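Long-range contact in lactaldehyde dehydrogenase (Methanocaldococcus jannaschii, PDB 3PQA), which oxidises lactaldehyde to lactate with NAD, a step in coenzyme F420 biosynthesis, and works as a homotetramer of the aldehyde dehydrogenase family: residues Val314-Glu327 with Gly344-Leu356. Residues are numbered along the deposited sequence; the frame is centred on the assembly and turned at random.
Sequences VGPLISVEHAEWVE and GKRDKALFYPTIL
Val326 CG1 sits over one face of the Phe351 ring, offset toward its rim, in the tightly packed half of this contact: it stands 3.9 Å from the centroid of the Phe351 ring and 25° off its normal, a CH-pi contact. That methyl is placed by a first torsion of 172°, anti to the backbone N. Lys345 O lies over the opposite face of the ring, and Leu317 CD1 reaches Phe351 CB at 3.7 Å. Val373, from the neighbouring parallel strand 373-379, touches both Val326 and Phe351, which places this core between helix 320-335 and the sheet. Ala323 CB, facing the hairpin, packs 3.6 Å from Arg346 CD.

Strands 346-347 and 350-357 form a beta-hairpin with a two-residue loop, a type II' turn from Asp347 to Leu350, and it lies against the start of the helix, which Ser319 N-caps through OG. The loop ahead of the helix is pinned by Leu317 N donating to Ala349 O at 2.9 Å, with the donor lying above the carbonyl plane. A water donates to both Gly315 O and Phe351 O, bridging the two backbones.

Toward solvent, polar groups take over. Glu327 OE1 accepts from Arg346 NH2 at 3.2 Å and, weakly, from Arg346 NE, forming a salt bridge whose carboxylate and guanidinium planes are 79° apart. Glu324 CG sits over one guanidinium face, 3.7 Å from Arg346 CZ, while Arg346 NH1 donates to Lys348 O, which lies near the guanidinium plane, at 2.9 Å, a bond within the hairpin that helps hold the group's rotation.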
loop_
_atom_site.group_PDB
_atom_site.type_symbol
_atom_site.label_atom_id
_atom_site.label_comp_id
_atom_site.label_asym_id
_atom_site.label_seq_id
_atom_site.Cartn_x
_atom_site.Cartn_y
_atom_site.Cartn_z
ATOM N N VAL B 314 39.788 8.486 -12.810
ATOM C CA VAL B 314 40.050 8.420 -11.367
ATOM C C VAL B 314 40.797 9.665 -10.890
ATOM O O VAL B 314 41.922 9.930 -11.332
ATOM C CB VAL B 314 40.902 7.160 -11.000
ATOM C CG1 VAL B 314 41.149 7.077 -9.483
ATOM C CG2 VAL B 314 40.236 5.902 -11.509
ATOM N N GLY B 315 40.163 10.425 -9.999
ATOM C CA GLY B 315 40.804 11.583 -9.374
ATOM C C GLY B 315 41.448 11.237 -8.040
ATOM O O GLY B 315 41.584 10.055 -7.688
ATOM N N PRO B 316 41.847 12.264 -7.275
ATOM C CA PRO B 316 42.524 12.021 -6.008
ATOM C C PRO B 316 41.575 11.583 -4.881
ATOM O O PRO B 316 40.349 11.767 -4.982
ATOM C CB PRO B 316 43.087 13.396 -5.669
ATOM C CG PRO B 316 42.038 14.338 -6.211
ATOM C CD PRO B 316 41.593 13.701 -7.502
ATOM N N LEU B 317 42.153 11.018 -3.827
ATOM C CA LEU B 317 41.456 10.848 -2.556
ATOM C C LEU B 317 41.259 12.215 -1.894
ATOM O O LEU B 317 41.900 13.198 -2.274
ATOM C CB LEU B 317 42.221 9.892 -1.638
ATOM C CG LEU B 317 42.431 8.474 -2.190
ATOM C CD1 LEU B 317 43.190 7.626 -1.187
ATOM C CD2 LEU B 317 41.085 7.824 -2.531
ATOM N N ILE B 318 40.372 12.274 -0.904
ATOM C CA ILE B 318 39.910 13.560 -0.384
ATOM C C ILE B 318 40.977 14.333 0.398
ATOM O O ILE B 318 40.845 15.542 0.584
ATOM C CB ILE B 318 38.640 13.398 0.480
ATOM C CG1 ILE B 318 37.931 14.752 0.655
ATOM C CG2 ILE B 318 39.001 12.759 1.826
ATOM C CD1 ILE B 318 37.463 15.421 -0.665
ATOM N N SER B 319 42.015 13.637 0.859
ATOM C CA SER B 319 43.092 14.271 1.621
ATOM C C SER B 319 44.376 13.466 1.518
ATOM O O SER B 319 44.340 12.247 1.286
ATOM C CB SER B 319 42.701 14.419 3.098
ATOM O OG SER B 319 42.771 13.173 3.776
ATOM N N VAL B 320 45.509 14.152 1.694
ATOM C CA VAL B 320 46.810 13.491 1.769
ATOM C C VAL B 320 46.850 12.562 2.982
ATOM O O VAL B 320 47.348 11.441 2.881
ATOM C CB VAL B 320 47.971 14.517 1.848
ATOM C CG1 VAL B 320 49.315 13.811 1.777
ATOM C CG2 VAL B 320 47.858 15.504 0.719
ATOM N N GLU B 321 46.312 13.035 4.111
ATOM C CA GLU B 321 46.208 12.258 5.358
ATOM C C GLU B 321 45.579 10.882 5.108
ATOM O O GLU B 321 46.106 9.851 5.542
ATOM C CB GLU B 321 45.380 13.013 6.409
ATOM C CG GLU B 321 45.656 12.573 7.851
ATOM C CD GLU B 321 44.535 12.900 8.848
ATOM O OE1 GLU B 321 43.907 13.983 8.771
ATOM O OE2 GLU B 321 44.298 12.067 9.748
ATOM N N HIS B 322 44.455 10.874 4.401
ATOM C CA HIS B 322 43.782 9.626 4.118
ATOM C C HIS B 322 44.624 8.744 3.201
ATOM O O HIS B 322 44.774 7.561 3.445
ATOM C CB HIS B 322 42.393 9.866 3.523
ATOM C CG HIS B 322 41.617 8.609 3.355
ATOM N ND1 HIS B 322 41.349 7.770 4.409
ATOM C CD2 HIS B 322 41.094 8.019 2.258
ATOM C CE1 HIS B 322 40.696 6.712 3.967
ATOM N NE2 HIS B 322 40.520 6.846 2.668
ATOM N N ALA B 323 45.179 9.341 2.159
ATOM C CA ALA B 323 46.022 8.621 1.204
ATOM C C ALA B 323 47.219 7.946 1.893
ATOM O O ALA B 323 47.571 6.814 1.563
ATOM C CB ALA B 323 46.490 9.564 0.110
ATOM N N GLU B 324 47.820 8.643 2.858
ATOM C CA GLU B 324 48.962 8.121 3.614
ATOM C C GLU B 324 48.533 6.940 4.469
ATOM O O GLU B 324 49.231 5.936 4.554
ATOM C CB GLU B 324 49.589 9.217 4.491
ATOM C CG GLU B 324 50.266 10.329 3.691
ATOM C CD GLU B 324 50.714 11.523 4.541
ATOM O OE1 GLU B 324 50.112 11.783 5.609
ATOM O OE2 GLU B 324 51.669 12.213 4.116
ATOM N N TRP B 325 47.371 7.067 5.103
ATOM C CA TRP B 325 46.811 5.977 5.868
ATOM C C TRP B 325 46.561 4.759 4.963
ATOM O O TRP B 325 46.914 3.641 5.326
ATOM C CB TRP B 325 45.531 6.417 6.577
ATOM C CG TRP B 325 44.844 5.313 7.301
ATOM C CD1 TRP B 325 45.149 4.823 8.542
ATOM C CD2 TRP B 325 43.724 4.547 6.828
ATOM N NE1 TRP B 325 44.284 3.802 8.871
ATOM C CE2 TRP B 325 43.400 3.614 7.838
ATOM C CE3 TRP B 325 42.962 4.567 5.654
ATOM C CZ2 TRP B 325 42.343 2.697 7.704
ATOM C CZ3 TRP B 325 41.907 3.656 5.523
ATOM C CH2 TRP B 325 41.610 2.739 6.544
ATOM N N VAL B 326 45.975 4.987 3.786
ATOM C CA VAL B 326 45.677 3.899 2.837
ATOM C C VAL B 326 46.962 3.171 2.425
ATOM O O VAL B 326 46.990 1.944 2.334
ATOM C CB VAL B 326 44.924 4.410 1.582
ATOM C CG1 VAL B 326 44.795 3.306 0.531
ATOM C CG2 VAL B 326 43.532 4.904 1.961
ATOM N N GLU B 327 48.009 3.958 2.186
ATOM C CA GLU B 327 49.339 3.454 1.865
ATOM C C GLU B 327 49.831 2.477 2.931
ATOM O O GLU B 327 50.354 1.412 2.605
ATOM C CB GLU B 327 50.297 4.635 1.743
ATOM C CG GLU B 327 51.720 4.307 1.331
ATOM C CD GLU B 327 52.499 5.571 1.001
ATOM O OE1 GLU B 327 52.639 6.456 1.880
ATOM O OE2 GLU B 327 52.962 5.687 -0.147
ATOM N N GLY B 344 49.469 0.254 -6.017
ATOM C CA GLY B 344 50.130 0.364 -4.721
ATOM C C GLY B 344 51.034 1.580 -4.662
ATOM O O GLY B 344 52.019 1.588 -3.922
ATOM N N LYS B 345 50.688 2.601 -5.451
ATOM C CA LYS B 345 51.479 3.824 -5.598
ATOM C C LYS B 345 50.616 5.066 -5.352
ATOM O O LYS B 345 49.402 5.057 -5.608
ATOM C CB LYS B 345 52.150 3.880 -6.983
ATOM C CG LYS B 345 51.351 3.211 -8.094
ATOM C CD LYS B 345 52.206 2.877 -9.307
ATOM C CE LYS B 345 51.781 3.689 -10.521
ATOM N NZ LYS B 345 52.814 3.689 -11.586
ATOM N N ARG B 346 51.264 6.120 -4.860
ATOM C CA ARG B 346 50.611 7.338 -4.392
ATOM C C ARG B 346 51.391 8.547 -4.921
ATOM O O ARG B 346 52.618 8.516 -4.985
ATOM C CB ARG B 346 50.626 7.337 -2.854
ATOM C CG ARG B 346 49.843 8.428 -2.188
ATOM C CD ARG B 346 49.753 8.242 -0.670
ATOM N NE ARG B 346 51.018 8.395 0.048
ATOM C CZ ARG B 346 51.592 9.555 0.368
ATOM N NH1 ARG B 346 51.057 10.716 0.005
ATOM N NH2 ARG B 346 52.732 9.549 1.038
ATOM N N ASP B 347 50.679 9.595 -5.315
ATOM C CA ASP B 347 51.300 10.875 -5.637
ATOM C C ASP B 347 50.516 11.929 -4.876
ATOM O O ASP B 347 49.466 12.377 -5.343
ATOM C CB ASP B 347 51.225 11.139 -7.134
ATOM C CG ASP B 347 51.907 12.435 -7.539
ATOM O OD1 ASP B 347 52.441 13.167 -6.666
ATOM O OD2 ASP B 347 51.904 12.726 -8.754
ATOM N N LYS B 348 51.023 12.303 -3.701
ATOM C CA LYS B 348 50.266 13.089 -2.721
ATOM C C LYS B 348 48.938 12.368 -2.427
ATOM O O LYS B 348 48.952 11.226 -1.987
ATOM C CB LYS B 348 50.068 14.538 -3.178
ATOM C CG LYS B 348 51.381 15.316 -3.359
ATOM C CD LYS B 348 51.165 16.552 -4.214
ATOM C CE LYS B 348 50.832 16.151 -5.655
ATOM N NZ LYS B 348 50.455 17.313 -6.498
ATOM N N ALA B 349 47.805 13.004 -2.700
ATOM C CA ALA B 349 46.518 12.356 -2.448
ATOM C C ALA B 349 46.027 11.498 -3.624
ATOM O O ALA B 349 45.015 10.789 -3.503
ATOM C CB ALA B 349 45.470 13.389 -2.042
ATOM N N LEU B 350 46.731 11.564 -4.753
ATOM C CA LEU B 350 46.354 10.792 -5.933
ATOM C C LEU B 350 46.779 9.330 -5.759
ATOM O O LEU B 350 47.968 8.991 -5.823
ATOM C CB LEU B 350 46.920 11.413 -7.217
ATOM C CG LEU B 350 46.393 10.886 -8.558
ATOM C CD1 LEU B 350 44.883 11.131 -8.704
ATOM C CD2 LEU B 350 47.141 11.510 -9.735
ATOM N N PHE B 351 45.797 8.469 -5.510
ATOM C CA PHE B 351 46.072 7.065 -5.241
ATOM C C PHE B 351 45.705 6.218 -6.447
ATOM O O PHE B 351 44.562 6.252 -6.917
ATOM C CB PHE B 351 45.331 6.583 -3.992
ATOM C CG PHE B 351 46.053 5.491 -3.256
ATOM C CD1 PHE B 351 46.075 4.195 -3.756
ATOM C CD2 PHE B 351 46.742 5.773 -2.077
ATOM C CE1 PHE B 351 46.749 3.183 -3.095
ATOM C CE2 PHE B 351 47.444 4.772 -1.410
ATOM C CZ PHE B 351 47.442 3.467 -1.917
ATOM N N TYR B 352 46.667 5.440 -6.937
ATOM C CA TYR B 352 46.452 4.689 -8.170
ATOM C C TYR B 352 45.656 3.407 -7.935
ATOM O O TYR B 352 45.759 2.802 -6.859
ATOM C CB TYR B 352 47.800 4.423 -8.870
ATOM C CG TYR B 352 48.351 5.703 -9.452
ATOM C CD1 TYR B 352 48.955 6.659 -8.630
ATOM C CD2 TYR B 352 48.212 5.986 -10.805
ATOM C CE1 TYR B 352 49.420 7.860 -9.151
ATOM C CE2 TYR B 352 48.681 7.179 -11.341
ATOM C CZ TYR B 352 49.276 8.116 -10.505
ATOM O OH TYR B 352 49.750 9.300 -11.024
ATOM N N PRO B 353 44.840 3.005 -8.928
ATOM C CA PRO B 353 44.129 1.727 -8.854
ATOM C C PRO B 353 45.065 0.608 -8.378
ATOM O O PRO B 353 46.132 0.379 -8.969
ATOM C CB PRO B 353 43.657 1.523 -10.292
ATOM C CG PRO B 353 43.328 2.922 -10.732
ATOM C CD PRO B 353 44.428 3.778 -10.115
ATOM N N THR B 354 44.667 -0.039 -7.287
ATOM C CA THR B 354 45.502 -1.013 -6.579
ATOM C C THR B 354 44.717 -2.318 -6.399
ATOM O O THR B 354 43.561 -2.312 -5.969
ATOM C CB THR B 354 45.979 -0.431 -5.227
ATOM O OG1 THR B 354 46.843 0.685 -5.480
ATOM C CG2 THR B 354 46.726 -1.464 -4.393
ATOM N N ILE B 355 45.344 -3.430 -6.763
ATOM C CA ILE B 355 44.692 -4.724 -6.729
ATOM C C ILE B 355 45.659 -5.715 -6.095
ATOM O O ILE B 355 46.835 -5.745 -6.452
ATOM C CB ILE B 355 44.327 -5.190 -8.152
ATOM C CG1 ILE B 355 43.446 -4.145 -8.851
ATOM C CG2 ILE B 355 43.653 -6.575 -8.132
ATOM C CD1 ILE B 355 43.189 -4.441 -10.309
ATOM N N LEU B 356 45.162 -6.494 -5.140
ATOM C CA LEU B 356 45.962 -7.526 -4.502
ATOM C C LEU B 356 45.185 -8.824 -4.457
ATOM O O LEU B 356 43.959 -8.816 -4.311
ATOM C CB LEU B 356 46.317 -7.135 -3.065
ATOM C CG LEU B 356 47.187 -5.906 -2.797
ATOM C CD1 LEU B 356 46.326 -4.657 -2.691
ATOM C CD2 LEU B 356 47.964 -6.104 -1.515
HETATM O O HOH W 1 43.023 8.334 -5.964
#